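PDB 5TI1: fumarylacetoacetate hydrolase from Burkholderia xenovorans, which probably hydrolyses fumarylacetoacetate to fumarate and acetoacetate, the last step of phenylalanine and tyrosine breakdown, at a magnesium-containing active site. Local coordinates for residues 344-349 with 376-381. Sequence-based numbering, arbitrary orientation.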
loop_
_atom_site.group_PDB
_atom_site.type_symbol
_atom_site.label_atom_id
_atom_site.label_comp_id
_atom_site.label_asym_id
_atom_site.label_seq_id
_atom_site.Cartn_x
_atom_site.Cartn_y
_atom_site.Cartn_z
ATOM N N THR B 344 24.826 10.483 11.151
ATOM C CA THR B 344 23.899 11.593 11.374
ATOM C C THR B 344 23.016 11.268 12.578
ATOM O O THR B 344 23.358 10.413 13.402
ATOM C CB THR B 344 23.087 11.886 10.100
ATOM O OG1 THR B 344 22.324 13.084 10.288
ATOM C CG2 THR B 344 22.138 10.742 9.788
ATOM N N ASN B 345 21.881 11.965 12.689
ATOM C CA ASN B 345 20.981 11.816 13.823
ATOM C C ASN B 345 19.553 12.090 13.372
ATOM O O ASN B 345 19.306 13.017 12.598
ATOM C CB ASN B 345 21.354 12.769 14.975
ATOM C CG ASN B 345 20.743 12.343 16.305
ATOM O OD1 ASN B 345 19.521 12.361 16.478
ATOM N ND2 ASN B 345 21.596 11.939 17.245
ATOM N N PHE B 346 18.621 11.276 13.869
ATOM C CA PHE B 346 17.203 11.469 13.586
ATOM C C PHE B 346 16.673 12.794 14.150
ATOM O O PHE B 346 15.671 13.317 13.651
ATOM C CB PHE B 346 16.441 10.264 14.148
ATOM C CG PHE B 346 14.953 10.291 13.906
ATOM C CD1 PHE B 346 14.439 10.231 12.624
ATOM C CD2 PHE B 346 14.068 10.324 14.978
ATOM C CE1 PHE B 346 13.052 10.225 12.410
ATOM C CE2 PHE B 346 12.688 10.318 14.771
ATOM C CZ PHE B 346 12.179 10.263 13.489
ATOM N N LYS B 347 17.346 13.379 15.142
ATOM C CA LYS B 347 16.832 14.598 15.763
ATOM C C LYS B 347 16.789 15.789 14.812
ATOM O O LYS B 347 16.130 16.779 15.137
ATOM C CB LYS B 347 17.668 14.967 16.992
ATOM C CG LYS B 347 19.050 15.506 16.689
ATOM C CD LYS B 347 19.857 15.618 17.969
ATOM C CE LYS B 347 21.280 16.088 17.704
ATOM N NZ LYS B 347 21.948 16.522 18.956
ATOM N N HIS B 348 17.438 15.716 13.644
ATOM C CA HIS B 348 17.493 16.857 12.732
ATOM C C HIS B 348 16.259 17.006 11.847
ATOM O O HIS B 348 16.151 18.009 11.132
ATOM C CB HIS B 348 18.728 16.754 11.843
ATOM C CG HIS B 348 20.008 16.738 12.611
ATOM N ND1 HIS B 348 20.306 17.687 13.564
ATOM C CD2 HIS B 348 21.062 15.889 12.578
ATOM C CE1 HIS B 348 21.494 17.428 14.081
ATOM N NE2 HIS B 348 21.974 16.342 13.500
ATOM N N MET B 349 15.345 16.044 11.859
ATOM C CA MET B 349 14.182 16.124 10.978
ATOM C C MET B 349 13.317 17.348 11.291
ATOM O O MET B 349 13.076 17.689 12.453
ATOM C CB MET B 349 13.364 14.843 11.088
ATOM C CG MET B 349 14.120 13.601 10.623
ATOM S SD MET B 349 14.825 13.728 8.951
ATOM C CE MET B 349 13.595 12.807 8.013
ATOM N N GLY B 376 11.509 9.652 5.541
ATOM C CA GLY B 376 12.274 10.351 4.532
ATOM C C GLY B 376 13.757 10.324 4.864
ATOM O O GLY B 376 14.159 10.138 6.011
ATOM N N THR B 377 14.579 10.488 3.824
ATOM C CA THR B 377 16.037 10.463 3.970
ATOM C C THR B 377 16.504 11.424 5.051
ATOM O O THR B 377 16.222 12.619 4.993
ATOM C CB THR B 377 16.725 10.828 2.654
ATOM O OG1 THR B 377 16.298 9.943 1.619
ATOM C CG2 THR B 377 18.243 10.722 2.810
ATOM N N ILE B 378 17.242 10.905 6.023
ATOM C CA ILE B 378 17.710 11.688 7.161
ATOM C C ILE B 378 19.094 12.242 6.832
ATOM O O ILE B 378 20.069 11.491 6.721
ATOM C CB ILE B 378 17.740 10.842 8.437
ATOM C CG1 ILE B 378 16.354 10.243 8.691
ATOM C CG2 ILE B 378 18.215 11.686 9.618
ATOM C CD1 ILE B 378 16.347 9.092 9.664
ATOM N N SER B 379 19.185 13.556 6.669
ATOM C CA SER B 379 20.448 14.217 6.374
ATOM C C SER B 379 20.718 15.295 7.408
ATOM O O SER B 379 19.811 16.051 7.790
ATOM C CB SER B 379 20.448 14.817 4.968
ATOM O OG SER B 379 20.561 13.786 4.002
ATOM N N GLY B 380 21.968 15.356 7.862
ATOM C CA GLY B 380 22.345 16.245 8.931
ATOM C C GLY B 380 23.004 17.517 8.445
ATOM O O GLY B 380 22.961 17.861 7.260
ATOM N N PRO B 381 23.628 18.248 9.371
ATOM C CA PRO B 381 24.226 19.541 9.017
ATOM C C PRO B 381 25.522 19.427 8.230
ATOM O O PRO B 381 25.780 20.243 7.341
ATOM C CB PRO B 381 24.469 20.201 10.384
ATOM C CG PRO B 381 23.608 19.436 11.354
ATOM C CD PRO B 381 23.591 18.040 10.827
#
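Ile378 packs against Phe346 and Met349 where an Asx turn closing strand 339-345 meets the active-site loop that follows strand 372-374, an instructive case of a loop lining the active site backed largely by apolar contacts. The two branches of Ile378 divide the work. On the longer one, Ile378 CD1 reaches the edge of the Phe346 ring, near its plane, 3.7 Å from Phe346 CD1. One atom back, Ile378 CG1 meets the thioether of Met349, its distance to Met349 SD being 3.8 Å, and the bent methionine chain carries CE onward to the carbonyl O of Gly376. On the shorter branch Ile378 CG2, anti to its own backbone N, lies 3.4 Å from the carbonyl O of Asn345. At the outer end, Pro381 forms a CH-pi contact with His348, Pro381 CD lying over one face, 3.8 Å from the ring centroid. One shell out, Asn345 OD1 accepts a nearly straight bond (164°) from Lys347 N through a lone pair, fixing the turn, while its ND2 binds Asp323. On the loop side, Thr377, a predicted substrate-binding residue, directs its CB away from the turn, and its side chain touches Glu226 and His160, the latter the predicted proton acceptor. Ser379 OG bonds to Glu391, and Gly376 N to OE2 of Glu228, a magnesium ligand.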